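Local coordinates for sortase family protein (Clostridium perfringens, PDB 6IXZ), which is a class C sortase, a cysteine transpeptidase that probably links pilin subunits covalently at the cell surface, at residues 12-17 with 134-139; 34-39 with 47-52; 86-91 with 117-122; 171-176 with 180-185. All coordinates share one frame; numbering follows the deposited sequence.

Contact 1: residues 12-17 with 134-139; sequences SDYTEK and HILKKD
The phenol ring of Tyr14 presents its hydroxyl end to the hairpin turn, and the backbone N of Leu136 lies at the edge of this ring, close to its plane, while the carbonyl O of His134 approaches obliquely. The second flat group, the imidazole of His134, has Asp139 OD1 at its edge: ND1 donates to that oxygen over 2.7 Å with the acceptor in the ring plane, although OD1 itself is met from above the carboxylate plane. This His-carboxylate bond ties the two arms of the hairpin together, and the ring also stacks on Tyr63.

Across the contact the polar link is modest. Leu136 N gives its hydrogen to Tyr14 OH at 2.8 Å, but the angle of 124° marks the bond as weak. Tyr14 gets there because its CG is anti to the backbone N (chi1 160°), which extends the ring from the helix straight at the turn. Leu136 CD1 lies beside the hydroxyl end, 4.0 Å from Tyr14 OH and 4.3 Å from Tyr14 CE1. A tyrosine suits the place by combining length, a greasy flank and a polar end.

The turn from Ile135 to Lys138 is of type I', closed by a bond of 2.8 Å from Lys138 N to Ile135 O. Leu136 at its bend packs against Leu29, Ile30 and Ile33, while exposed Lys137 can remain near solvent. The contact thus sets helix 5-18 over the hairpin of strands 130-135 and 138-150, with helix 23-41 completing the apolar surroundings of Leu136.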
loop_
_atom_site.group_PDB
_atom_site.type_symbol
_atom_site.label_atom_id
_atom_site.label_comp_id
_atom_site.label_asym_id
_atom_site.label_seq_id
_atom_site.Cartn_x
_atom_site.Cartn_y
_atom_site.Cartn_z
ATOM N N SER A 12 3.415 1.751 -16.420
ATOM C CA SER A 12 3.114 1.271 -17.777
ATOM C C SER A 12 3.396 -0.218 -17.958
ATOM O O SER A 12 2.542 -0.964 -18.423
ATOM C CB SER A 12 3.921 2.068 -18.812
ATOM O OG SER A 12 3.593 1.656 -20.126
ATOM N N ASP A 13 4.612 -0.627 -17.602
ATOM C CA ASP A 13 5.012 -2.027 -17.582
ATOM C C ASP A 13 3.999 -2.899 -16.857
ATOM O O ASP A 13 3.680 -3.997 -17.310
ATOM C CB ASP A 13 6.340 -2.171 -16.826
ATOM C CG ASP A 13 7.513 -1.702 -17.619
ATOM O OD1 ASP A 13 8.648 -1.766 -17.091
ATOM O OD2 ASP A 13 7.300 -1.309 -18.777
ATOM N N TYR A 14 3.636 -2.478 -15.645
ATOM C CA TYR A 14 2.750 -3.259 -14.797
ATOM C C TYR A 14 1.411 -3.482 -15.491
ATOM O O TYR A 14 0.885 -4.588 -15.490
ATOM C CB TYR A 14 2.494 -2.557 -13.463
ATOM C CG TYR A 14 1.245 -3.068 -12.781
ATOM C CD1 TYR A 14 1.286 -4.225 -12.016
ATOM C CD2 TYR A 14 0.017 -2.447 -12.972
ATOM C CE1 TYR A 14 0.137 -4.760 -11.459
ATOM C CE2 TYR A 14 -1.136 -2.969 -12.422
ATOM C CZ TYR A 14 -1.072 -4.140 -11.678
ATOM O OH TYR A 14 -2.212 -4.633 -11.090
ATOM N N THR A 15 0.864 -2.427 -16.081
ATOM C CA THR A 15 -0.431 -2.525 -16.743
ATOM C C THR A 15 -0.364 -3.481 -17.946
ATOM O O THR A 15 -1.092 -4.468 -18.020
ATOM C CB THR A 15 -0.913 -1.144 -17.198
ATOM O OG1 THR A 15 -1.006 -0.270 -16.064
ATOM C CG2 THR A 15 -2.280 -1.244 -17.870
ATOM N N GLU A 16 0.575 -3.257 -18.851
ATOM C CA GLU A 16 0.708 -4.181 -19.966
ATOM C C GLU A 16 0.737 -5.610 -19.447
ATOM O O GLU A 16 0.104 -6.487 -20.022
ATOM C CB GLU A 16 1.969 -3.912 -20.790
ATOM C CG GLU A 16 1.929 -4.582 -22.160
ATOM C CD GLU A 16 3.287 -5.080 -22.627
ATOM O OE1 GLU A 16 3.335 -6.148 -23.279
ATOM O OE2 GLU A 16 4.300 -4.394 -22.368
ATOM N N LYS A 17 1.523 -5.839 -18.397
ATOM C CA LYS A 17 1.904 -7.186 -17.987
ATOM C C LYS A 17 0.754 -7.903 -17.281
ATOM O O LYS A 17 0.515 -9.093 -17.512
ATOM C CB LYS A 17 3.122 -7.138 -17.069
ATOM C CG LYS A 17 3.282 -8.378 -16.204
ATOM C CD LYS A 17 4.536 -8.325 -15.342
ATOM C CE LYS A 17 4.480 -9.366 -14.228
ATOM N NZ LYS A 17 5.801 -9.593 -13.575
ATOM N N HIS A 134 -5.285 0.358 -7.501
ATOM C CA HIS A 134 -5.427 -0.491 -8.679
ATOM C C HIS A 134 -4.456 -1.646 -8.600
ATOM O O HIS A 134 -3.278 -1.468 -8.892
ATOM C CB HIS A 134 -5.135 0.359 -9.916
ATOM C CG HIS A 134 -6.160 1.417 -10.145
ATOM N ND1 HIS A 134 -7.455 1.107 -10.488
ATOM C CD2 HIS A 134 -6.150 2.742 -9.886
ATOM C CE1 HIS A 134 -8.160 2.216 -10.573
ATOM N NE2 HIS A 134 -7.396 3.221 -10.200
ATOM N N ILE A 135 -4.911 -2.793 -8.086
ATOM C CA ILE A 135 -4.006 -3.825 -7.586
ATOM C C ILE A 135 -4.485 -5.176 -8.118
ATOM O O ILE A 135 -5.626 -5.564 -7.879
ATOM C CB ILE A 135 -4.025 -3.871 -6.051
ATOM C CG1 ILE A 135 -3.602 -2.509 -5.470
ATOM C CG2 ILE A 135 -3.180 -5.027 -5.534
ATOM C CD1 ILE A 135 -2.115 -2.305 -5.327
ATOM N N LEU A 136 -3.671 -5.817 -8.950
ATOM C CA LEU A 136 -4.041 -7.089 -9.578
ATOM C C LEU A 136 -5.476 -7.054 -10.120
ATOM O O LEU A 136 -6.284 -7.946 -9.838
ATOM C CB LEU A 136 -3.857 -8.249 -8.586
ATOM C CG LEU A 136 -2.423 -8.711 -8.296
ATOM C CD1 LEU A 136 -1.387 -7.663 -8.657
ATOM C CD2 LEU A 136 -2.262 -9.127 -6.851
ATOM N N LYS A 137 -5.785 -6.013 -10.885
ATOM C CA LYS A 137 -7.066 -5.899 -11.601
ATOM C C LYS A 137 -8.241 -5.480 -10.721
ATOM O O LYS A 137 -9.335 -5.229 -11.220
ATOM C CB LYS A 137 -7.412 -7.208 -12.313
ATOM C CG LYS A 137 -6.357 -7.659 -13.297
ATOM C CD LYS A 137 -6.412 -6.823 -14.558
ATOM C CE LYS A 137 -7.408 -7.389 -15.554
ATOM N NZ LYS A 137 -7.417 -6.588 -16.811
ATOM N N LYS A 138 -8.001 -5.354 -9.422
ATOM C CA LYS A 138 -9.003 -4.807 -8.524
ATOM C C LYS A 138 -8.918 -3.301 -8.491
ATOM O O LYS A 138 -7.824 -2.724 -8.458
ATOM C CB LYS A 138 -8.834 -5.370 -7.117
ATOM C CG LYS A 138 -9.165 -6.852 -7.007
ATOM C CD LYS A 138 -9.377 -7.255 -5.560
ATOM C CE LYS A 138 -10.849 -7.226 -5.177
ATOM N NZ LYS A 138 -11.507 -8.553 -5.381
ATOM N N ASP A 139 -10.087 -2.673 -8.576
ATOM C CA ASP A 139 -10.230 -1.257 -8.334
ATOM C C ASP A 139 -10.800 -1.065 -6.936
ATOM O O ASP A 139 -11.907 -1.538 -6.650
ATOM C CB ASP A 139 -11.189 -0.657 -9.356
ATOM C CG ASP A 139 -10.623 -0.651 -10.769
ATOM O OD1 ASP A 139 -9.383 -0.712 -10.955
ATOM O OD2 ASP A 139 -11.432 -0.503 -11.697
#

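Contact 2: residues 34-39 with 47-52; sequences NKYNYD and NQLPDY
Leu49, which lies against Tyr36, belongs to a loop stiffened by a short polar bond: its backbone N donates to Gln48 OE1 over 2.7 Å with an angle of 145° at the hydrogen. The N-H falls in the carbonyl plane of the amide, on a lone pair. The glutamine side chain therefore folds back to the backbone N of the following residue, and its CB points away from the helix, leaving the next two residues to meet the tyrosine.

Those two are apolar. Leu49 CD2 sits over one face of the Tyr36 ring in a CH-pi contact, 3.9 Å from the centroid and 22° off the normal. It is displaced toward the rim, being closest to CZ at 3.6 Å. With Leu49 CG beside the backbone N (chi1 -60°), the branch reaches the ring even though the chain leaves the backbone in another direction. Pro50 joins in obliquely, its CD 3.5 Å from Tyr36 CD1, and both loop side chains cross the tyrosine at about a right angle. A broad aromatic ring suits this role, since it takes the leucine methyl on a face while its CD1 side meets the proline; the proline adds a stiff apolar ring without an N-H that would need a partner.

Leu49 also touches Ile55, and on the helix Asn37 OD1 receives a hydrogen bond from Leu96 N, so neighbouring loops flank the contact. The pattern is a helix followed by a returning loop that packs on an aromatic of that same helix. It belongs to the N-terminal helical region that precedes the beta-barrel in class C sortases.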
loop_
_atom_site.group_PDB
_atom_site.type_symbol
_atom_site.label_atom_id
_atom_site.label_comp_id
_atom_site.label_asym_id
_atom_site.label_seq_id
_atom_site.Cartn_x
_atom_site.Cartn_y
_atom_site.Cartn_z
ATOM N N ASN A 34 -5.679 -13.661 -0.477
ATOM C CA ASN A 34 -6.796 -13.596 0.438
ATOM C C ASN A 34 -6.560 -14.543 1.617
ATOM O O ASN A 34 -6.722 -14.138 2.763
ATOM C CB ASN A 34 -8.123 -13.888 -0.293
ATOM C CG ASN A 34 -8.724 -12.645 -0.908
ATOM O OD1 ASN A 34 -8.375 -11.532 -0.520
ATOM N ND2 ASN A 34 -9.633 -12.820 -1.869
ATOM N N LYS A 35 -5.998 -15.727 1.339
ATOM C CA LYS A 35 -5.657 -16.722 2.378
ATOM C C LYS A 35 -4.590 -16.201 3.319
ATOM O O LYS A 35 -4.673 -16.363 4.537
ATOM C CB LYS A 35 -5.109 -17.997 1.742
ATOM C CG LYS A 35 -6.006 -19.204 1.889
ATOM C CD LYS A 35 -5.197 -20.494 1.901
ATOM C CE LYS A 35 -6.001 -21.638 2.503
ATOM N NZ LYS A 35 -5.600 -22.969 1.966
ATOM N N TYR A 36 -3.550 -15.628 2.736
ATOM C CA TYR A 36 -2.474 -15.018 3.503
ATOM C C TYR A 36 -2.981 -13.970 4.492
ATOM O O TYR A 36 -2.792 -14.109 5.700
ATOM C CB TYR A 36 -1.465 -14.379 2.546
ATOM C CG TYR A 36 -0.441 -13.552 3.267
ATOM C CD1 TYR A 36 0.528 -14.159 4.054
ATOM C CD2 TYR A 36 -0.568 -12.163 3.335
ATOM C CE1 TYR A 36 1.444 -13.397 4.760
ATOM C CE2 TYR A 36 0.344 -11.392 4.036
ATOM C CZ TYR A 36 1.349 -12.012 4.743
ATOM O OH TYR A 36 2.244 -11.237 5.439
ATOM N N ASN A 37 -3.763 -13.014 3.994
ATOM C CA ASN A 37 -4.349 -11.948 4.840
ATOM C C ASN A 37 -5.192 -12.500 6.001
ATOM O O ASN A 37 -5.241 -11.914 7.080
ATOM C CB ASN A 37 -5.227 -10.999 3.982
ATOM C CG ASN A 37 -4.411 -10.004 3.163
ATOM O OD1 ASN A 37 -3.200 -9.861 3.346
ATOM N ND2 ASN A 37 -5.083 -9.275 2.292
ATOM N N TYR A 38 -5.957 -13.544 5.720
ATOM C CA TYR A 38 -6.777 -14.213 6.740
ATOM C C TYR A 38 -5.859 -14.899 7.740
ATOM O O TYR A 38 -6.001 -14.736 8.954
ATOM C CB TYR A 38 -7.713 -15.234 6.073
ATOM C CG TYR A 38 -8.424 -16.194 7.025
ATOM C CD1 TYR A 38 -7.809 -17.366 7.447
ATOM C CD2 TYR A 38 -9.741 -15.961 7.433
ATOM C CE1 TYR A 38 -8.457 -18.254 8.297
ATOM C CE2 TYR A 38 -10.388 -16.839 8.297
ATOM C CZ TYR A 38 -9.743 -17.982 8.718
ATOM O OH TYR A 38 -10.384 -18.870 9.546
ATOM N N ASP A 39 -4.883 -15.635 7.222
ATOM C CA ASP A 39 -3.885 -16.261 8.077
ATOM C C ASP A 39 -3.164 -15.225 8.890
ATOM O O ASP A 39 -2.723 -15.522 9.998
ATOM C CB ASP A 39 -2.851 -17.036 7.266
ATOM C CG ASP A 39 -3.360 -18.383 6.805
ATOM O OD1 ASP A 39 -4.445 -18.799 7.250
ATOM O OD2 ASP A 39 -2.683 -19.003 5.955
ATOM N N ASN A 47 6.869 -14.775 9.232
ATOM C CA ASN A 47 7.270 -13.393 8.978
ATOM C C ASN A 47 7.949 -13.243 7.617
ATOM O O ASN A 47 9.044 -12.689 7.480
ATOM C CB ASN A 47 8.109 -12.857 10.131
ATOM C CG ASN A 47 7.287 -12.677 11.396
ATOM O OD1 ASN A 47 6.257 -11.996 11.385
ATOM N ND2 ASN A 47 7.675 -13.371 12.460
ATOM N N GLN A 48 7.238 -13.734 6.609
ATOM C CA GLN A 48 7.600 -13.590 5.216
ATOM C C GLN A 48 6.388 -14.117 4.458
ATOM O O GLN A 48 5.574 -14.835 5.031
ATOM C CB GLN A 48 8.850 -14.412 4.891
ATOM C CG GLN A 48 9.038 -14.730 3.412
ATOM C CD GLN A 48 9.418 -13.520 2.562
ATOM O OE1 GLN A 48 8.548 -12.750 2.104
ATOM N NE2 GLN A 48 10.714 -13.398 2.266
ATOM N N LEU A 49 6.214 -13.688 3.214
ATOM C CA LEU A 49 5.107 -14.185 2.407
ATOM C C LEU A 49 5.361 -15.655 2.116
ATOM O O LEU A 49 6.513 -16.066 1.961
ATOM C CB LEU A 49 4.990 -13.405 1.091
ATOM C CG LEU A 49 4.748 -11.907 1.200
ATOM C CD1 LEU A 49 4.779 -11.276 -0.176
ATOM C CD2 LEU A 49 3.414 -11.638 1.875
ATOM N N PRO A 50 4.286 -16.452 2.036
ATOM C CA PRO A 50 4.440 -17.859 1.679
ATOM C C PRO A 50 4.979 -18.041 0.266
ATOM O O PRO A 50 4.764 -17.193 -0.596
ATOM C CB PRO A 50 3.019 -18.412 1.803
ATOM C CG PRO A 50 2.337 -17.505 2.774
ATOM C CD PRO A 50 2.930 -16.150 2.528
ATOM N N ASP A 51 5.679 -19.149 0.042
ATOM C CA ASP A 51 6.520 -19.314 -1.147
ATOM C C ASP A 51 5.713 -19.177 -2.435
ATOM O O ASP A 51 6.155 -18.527 -3.396
ATOM C CB ASP A 51 7.210 -20.685 -1.115
ATOM C CG ASP A 51 8.190 -20.817 0.040
ATOM O OD1 ASP A 51 8.835 -19.802 0.389
ATOM O OD2 ASP A 51 8.302 -21.928 0.609
ATOM N N TYR A 52 4.522 -19.776 -2.440
ATOM C CA TYR A 52 3.746 -19.931 -3.674
ATOM C C TYR A 52 3.102 -18.654 -4.222
ATOM O O TYR A 52 2.665 -18.646 -5.377
ATOM C CB TYR A 52 2.666 -20.999 -3.504
ATOM C CG TYR A 52 1.784 -20.797 -2.302
ATOM C CD1 TYR A 52 0.674 -19.963 -2.359
ATOM C CD2 TYR A 52 2.041 -21.467 -1.113
ATOM C CE1 TYR A 52 -0.164 -19.823 -1.268
ATOM C CE2 TYR A 52 1.209 -21.334 -0.020
ATOM C CZ TYR A 52 0.110 -20.513 -0.102
ATOM O OH TYR A 52 -0.694 -20.354 1.002
#

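Contact 3: residues 86-91 with 117-122; sequences KGVGVL and KLFTDI
Val88 rests on the ring of Phe119, with CG2 over one face, 4.1 Å from the centroid and 20° off its normal. The methyl is offset toward the rim, nearest to CZ at 3.9 Å, while CG1, on the same side, reaches the rim at Phe119 CE2. A beta-branched valine can thus bring both methyls to one aromatic ring, the two side chains crossing at about a right angle. With Phe119 CG beside its backbone N (chi1 -80°), the ring is carried to the strand. Next to this pair, Leu118 CD1 approaches Gly87 CA at 4.1 Å.

Behind the leucine and the phenylalanine is a type II' turn from Lys117 to Thr120, which places them at its two central positions. Farther out, Lys117 NZ forms a salt bridge of 2.7 Å with Asp121 OD2 on the syn side of the carboxylate. Gly87 has positive phi where the chain leaves helix 81-86; a CB there would jam against the carbonyl O of Lys86, which explains the glycine.

Leu118 lies about 6 Å, side chain to side chain, from His110, a predicted active-site residue. The contact joins strand 88-90 to the loop after helix 111-114, between Leu73 of strand 71-77, Leu107 and Ala109 of strand 103-109, and Leu169 of strand 165-173.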
loop_
_atom_site.group_PDB
_atom_site.type_symbol
_atom_site.label_atom_id
_atom_site.label_comp_id
_atom_site.label_asym_id
_atom_site.label_seq_id
_atom_site.Cartn_x
_atom_site.Cartn_y
_atom_site.Cartn_z
ATOM N N LYS A 86 13.065 3.492 -4.565
ATOM C CA LYS A 86 12.261 3.515 -5.809
ATOM C C LYS A 86 10.834 4.080 -5.658
ATOM O O LYS A 86 10.244 4.626 -6.615
ATOM C CB LYS A 86 12.122 2.099 -6.374
ATOM C CG LYS A 86 13.424 1.433 -6.776
ATOM C CD LYS A 86 13.114 0.194 -7.611
ATOM C CE LYS A 86 14.020 -0.968 -7.285
ATOM N NZ LYS A 86 13.238 -2.236 -7.283
ATOM N N GLY A 87 10.189 3.750 -4.557
ATOM C CA GLY A 87 8.789 4.158 -4.384
ATOM C C GLY A 87 8.096 3.544 -3.182
ATOM O O GLY A 87 8.724 3.129 -2.196
ATOM N N VAL A 88 6.776 3.637 -3.223
ATOM C CA VAL A 88 5.899 3.232 -2.138
ATOM C C VAL A 88 5.924 1.732 -2.033
ATOM O O VAL A 88 5.815 1.038 -3.053
ATOM C CB VAL A 88 4.442 3.629 -2.454
ATOM C CG1 VAL A 88 3.514 3.190 -1.310
ATOM C CG2 VAL A 88 4.355 5.106 -2.681
ATOM N N GLY A 89 6.015 1.257 -0.795
ATOM C CA GLY A 89 6.117 -0.139 -0.486
ATOM C C GLY A 89 5.110 -0.568 0.560
ATOM O O GLY A 89 4.892 0.132 1.552
ATOM N N VAL A 90 4.537 -1.753 0.354
ATOM C CA VAL A 90 3.694 -2.400 1.366
ATOM C C VAL A 90 4.569 -2.823 2.556
ATOM O O VAL A 90 5.564 -3.528 2.375
ATOM C CB VAL A 90 2.958 -3.650 0.818
ATOM C CG1 VAL A 90 2.088 -4.278 1.904
ATOM C CG2 VAL A 90 2.131 -3.336 -0.420
ATOM N N LEU A 91 4.175 -2.423 3.763
ATOM C CA LEU A 91 4.958 -2.729 4.960
ATOM C C LEU A 91 4.840 -4.213 5.373
ATOM O O LEU A 91 3.740 -4.779 5.454
ATOM C CB LEU A 91 4.506 -1.814 6.103
ATOM C CG LEU A 91 5.222 -2.043 7.413
ATOM C CD1 LEU A 91 6.716 -1.811 7.247
ATOM C CD2 LEU A 91 4.629 -1.200 8.523
ATOM N N LYS A 117 8.784 13.418 -4.336
ATOM C CA LYS A 117 7.779 13.878 -3.377
ATOM C C LYS A 117 6.991 12.713 -2.800
ATOM O O LYS A 117 6.669 12.690 -1.601
ATOM C CB LYS A 117 6.822 14.876 -4.028
ATOM C CG LYS A 117 7.392 16.290 -4.105
ATOM C CD LYS A 117 6.413 17.281 -4.711
ATOM C CE LYS A 117 5.064 17.270 -4.007
ATOM N NZ LYS A 117 4.292 18.520 -4.264
ATOM N N LEU A 118 6.699 11.733 -3.652
ATOM C CA LEU A 118 5.926 10.536 -3.258
ATOM C C LEU A 118 4.665 10.877 -2.453
ATOM O O LEU A 118 3.668 11.300 -3.048
ATOM C CB LEU A 118 6.811 9.513 -2.524
ATOM C CG LEU A 118 8.009 8.950 -3.312
ATOM C CD1 LEU A 118 8.712 7.841 -2.530
ATOM C CD2 LEU A 118 7.603 8.432 -4.658
ATOM N N PHE A 119 4.640 10.580 -1.150
ATOM C CA PHE A 119 3.441 10.821 -0.344
ATOM C C PHE A 119 3.533 12.101 0.469
ATOM O O PHE A 119 2.766 12.280 1.438
ATOM C CB PHE A 119 3.146 9.676 0.629
ATOM C CG PHE A 119 2.459 8.492 0.026
ATOM C CD1 PHE A 119 1.873 8.549 -1.227
ATOM C CD2 PHE A 119 2.253 7.360 0.803
ATOM C CE1 PHE A 119 1.224 7.447 -1.748
ATOM C CE2 PHE A 119 1.629 6.242 0.281
ATOM C CZ PHE A 119 1.076 6.299 -0.987
ATOM N N THR A 120 4.471 12.975 0.119
ATOM C CA THR A 120 4.660 14.223 0.882
ATOM C C THR A 120 3.376 15.026 1.084
ATOM O O THR A 120 3.041 15.400 2.213
ATOM C CB THR A 120 5.746 15.105 0.247
ATOM O OG1 THR A 120 7.029 14.462 0.410
ATOM C CG2 THR A 120 5.779 16.502 0.884
ATOM N N ASP A 121 2.598 15.187 0.018
ATOM C CA ASP A 121 1.411 16.018 0.085
ATOM C C ASP A 121 0.196 15.372 0.789
ATOM O O ASP A 121 -0.885 15.978 0.826
ATOM C CB ASP A 121 1.033 16.466 -1.327
ATOM C CG ASP A 121 1.991 17.521 -1.871
ATOM O OD1 ASP A 121 2.731 18.142 -1.072
ATOM O OD2 ASP A 121 2.039 17.719 -3.086
ATOM N N ILE A 122 0.341 14.157 1.338
ATOM C CA ILE A 122 -0.759 13.575 2.120
ATOM C C ILE A 122 -0.980 14.345 3.399
ATOM O O ILE A 122 -2.048 14.239 3.991
ATOM C CB ILE A 122 -0.651 12.059 2.426
ATOM C CG1 ILE A 122 0.438 11.764 3.471
ATOM C CG2 ILE A 122 -0.476 11.294 1.127
ATOM C CD1 ILE A 122 0.494 10.314 3.892
#

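Contact 4: residues 171-176 with 180-185; sequences TCYPYG and ERLLVR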
loop_
_atom_site.group_PDB
_atom_site.type_symbol
_atom_site.label_atom_id
_atom_site.label_comp_id
_atom_site.label_asym_id
_atom_site.label_seq_id
_atom_site.Cartn_x
_atom_site.Cartn_y
_atom_site.Cartn_z
ATOM N N THR A 171 3.903 8.428 5.452
ATOM C CA THR A 171 5.081 9.172 4.993
ATOM C C THR A 171 5.954 9.596 6.158
ATOM O O THR A 171 5.438 9.868 7.237
ATOM C CB THR A 171 4.687 10.427 4.209
ATOM O OG1 THR A 171 5.844 10.994 3.584
ATOM C CG2 THR A 171 4.072 11.437 5.091
ATOM N N CYS A 172 7.273 9.537 6.003
ATOM C CA CYS A 172 8.148 10.214 6.969
ATOM C C CYS A 172 7.833 11.713 7.052
ATOM O O CYS A 172 7.349 12.312 6.088
ATOM C CB CYS A 172 9.608 10.035 6.608
ATOM S SG CYS A 172 10.105 8.335 6.565
ATOM N N TYR A 173 8.087 12.302 8.216
ATOM C CA TYR A 173 7.474 13.566 8.604
ATOM C C TYR A 173 8.283 14.144 9.757
ATOM O O TYR A 173 9.030 13.410 10.395
ATOM C CB TYR A 173 6.016 13.338 9.021
ATOM C CG TYR A 173 5.214 14.609 9.188
ATOM C CD1 TYR A 173 4.667 15.259 8.095
ATOM C CD2 TYR A 173 5.063 15.186 10.432
ATOM C CE1 TYR A 173 4.006 16.469 8.240
ATOM C CE2 TYR A 173 4.363 16.361 10.598
ATOM C CZ TYR A 173 3.825 16.994 9.507
ATOM O OH TYR A 173 3.145 18.177 9.694
ATOM N N PRO A 174 8.324 15.481 9.876
ATOM C CA PRO A 174 7.975 16.461 8.850
ATOM C C PRO A 174 8.922 16.454 7.664
ATOM O O PRO A 174 9.964 15.799 7.703
ATOM C CB PRO A 174 8.067 17.809 9.581
ATOM C CG PRO A 174 8.908 17.563 10.766
ATOM C CD PRO A 174 8.734 16.120 11.137
ATOM N N TYR A 175 8.560 17.214 6.632
ATOM C CA TYR A 175 9.233 17.137 5.344
ATOM C C TYR A 175 10.703 17.536 5.432
ATOM O O TYR A 175 11.018 18.664 5.761
ATOM C CB TYR A 175 8.528 18.020 4.317
ATOM C CG TYR A 175 9.273 18.100 3.004
ATOM C CD1 TYR A 175 9.142 17.101 2.042
ATOM C CD2 TYR A 175 10.139 19.155 2.742
ATOM C CE1 TYR A 175 9.847 17.152 0.852
ATOM C CE2 TYR A 175 10.829 19.230 1.548
ATOM C CZ TYR A 175 10.681 18.226 0.606
ATOM O OH TYR A 175 11.370 18.294 -0.577
ATOM N N GLY A 176 11.593 16.623 5.058
ATOM C CA GLY A 176 13.022 16.890 5.084
ATOM C C GLY A 176 13.682 16.504 6.386
ATOM O O GLY A 176 14.913 16.500 6.474
ATOM N N GLU A 180 9.468 11.583 12.394
ATOM C CA GLU A 180 8.218 10.865 12.646
ATOM C C GLU A 180 7.688 10.202 11.372
ATOM O O GLU A 180 8.324 10.273 10.302
ATOM C CB GLU A 180 7.143 11.810 13.175
ATOM C CG GLU A 180 7.664 13.137 13.668
ATOM C CD GLU A 180 7.547 13.269 15.162
ATOM O OE1 GLU A 180 8.055 12.374 15.879
ATOM O OE2 GLU A 180 6.948 14.271 15.603
ATOM N N ARG A 181 6.520 9.577 11.527
ATOM C CA ARG A 181 5.674 9.089 10.434
ATOM C C ARG A 181 4.311 9.732 10.566
ATOM O O ARG A 181 3.699 9.654 11.633
ATOM C CB ARG A 181 5.427 7.593 10.571
ATOM C CG ARG A 181 6.642 6.704 10.658
ATOM C CD ARG A 181 6.267 5.503 11.519
ATOM N NE ARG A 181 6.592 4.261 10.846
ATOM C CZ ARG A 181 6.335 3.056 11.327
ATOM N NH1 ARG A 181 5.714 2.924 12.501
ATOM N NH2 ARG A 181 6.656 1.991 10.598
ATOM N N LEU A 182 3.845 10.348 9.481
ATOM C CA LEU A 182 2.454 10.769 9.334
ATOM C C LEU A 182 1.632 9.652 8.713
ATOM O O LEU A 182 2.021 9.064 7.697
ATOM C CB LEU A 182 2.395 12.030 8.463
ATOM C CG LEU A 182 1.021 12.484 7.949
ATOM C CD1 LEU A 182 0.171 13.017 9.096
ATOM C CD2 LEU A 182 1.218 13.574 6.909
ATOM N N LEU A 183 0.535 9.312 9.378
ATOM C CA LEU A 183 -0.326 8.207 8.984
ATOM C C LEU A 183 -1.618 8.808 8.511
ATOM O O LEU A 183 -2.186 9.652 9.201
ATOM C CB LEU A 183 -0.654 7.320 10.192
ATOM C CG LEU A 183 0.547 6.737 10.931
ATOM C CD1 LEU A 183 0.086 5.816 12.053
ATOM C CD2 LEU A 183 1.462 5.996 9.957
ATOM N N VAL A 184 -2.094 8.367 7.355
ATOM C CA VAL A 184 -3.404 8.808 6.849
ATOM C C VAL A 184 -4.222 7.564 6.545
ATOM O O VAL A 184 -3.955 6.877 5.552
ATOM C CB VAL A 184 -3.249 9.685 5.572
ATOM C CG1 VAL A 184 -4.605 10.076 5.012
ATOM C CG2 VAL A 184 -2.429 10.935 5.874
ATOM N N ARG A 185 -5.204 7.263 7.408
ATOM C CA ARG A 185 -5.958 6.019 7.322
ATOM C C ARG A 185 -7.226 6.240 6.546
ATOM O O ARG A 185 -7.980 7.179 6.832
ATOM C CB ARG A 185 -6.371 5.491 8.701
ATOM C CG ARG A 185 -6.915 4.072 8.650
ATOM C CD ARG A 185 -7.309 3.606 10.050
ATOM N NE ARG A 185 -8.508 4.297 10.519
ATOM C CZ ARG A 185 -8.972 4.255 11.774
ATOM N NH1 ARG A 185 -8.312 3.594 12.702
ATOM N NH2 ARG A 185 -10.082 4.911 12.093
#
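Tyr173 and Leu182 both hold CG anti to their backbone N (chi1 -169° and 168°); the strand pairing puts them on one face of the hairpin, and these torsions let ring and leucine lie against each other, Tyr173 CG within 3.9 Å of Leu182 CB. Thr171 CG2 also touches Leu182 CB, at 3.8 Å. Leu182 CD2 touches both the threonine methyl and the tyrosine ring, so one leucine bridges two residues of the facing strand.

The backbones form two antiparallel hydrogen-bonded pairs. Leu182 N reaches Thr171 O at 2.8 Å, and Thr171 N returns a bond of 3.0 Å to Leu182 O. In the second pair Glu180 N meets Tyr173 O at 2.7 Å, whereas Tyr173 N to Glu180 O is weak. Between them lies the non-hydrogen-bonded pair of Cys172 and Arg181, whose side chains share the opposite face. Cys172 ends the TLxTC sortase signature; a cysteine suits the place because its thiol is the predicted nucleophile that would form the acyl-thioester, beside His110, the predicted proton donor/acceptor.

A cis peptide bond before Pro174 turns the chain out of the strand, and Pro174 CB covers a face of the Tyr173 ring. The hairpin pairs strand 165-173 with strand 180-188, which is bordered on its other side by strand 138-150.

How the contacts relate
Contact 3 is wholly buried and close to the chain's centre, whereas contact 4, on the same side, is partly buried. The two touch, Ile122 CD1 meeting Val184 CG2 at 3.6 Å; contact 4 holds the predicted catalytic Cys172, and contact 3 lies close to His110. Contact 4 is built on backbone pairing, while contact 3 relies on apolar packing. Contacts 1 and 2 belong to the N-terminal helices 5-18 and 23-41, which follow one another; contact 1 is buried but linked by one weak polar bond, and contact 2 is an apolar, partly exposed join of a helix to its own loop. Contacts 1, 3 and 4 reach the same sheet.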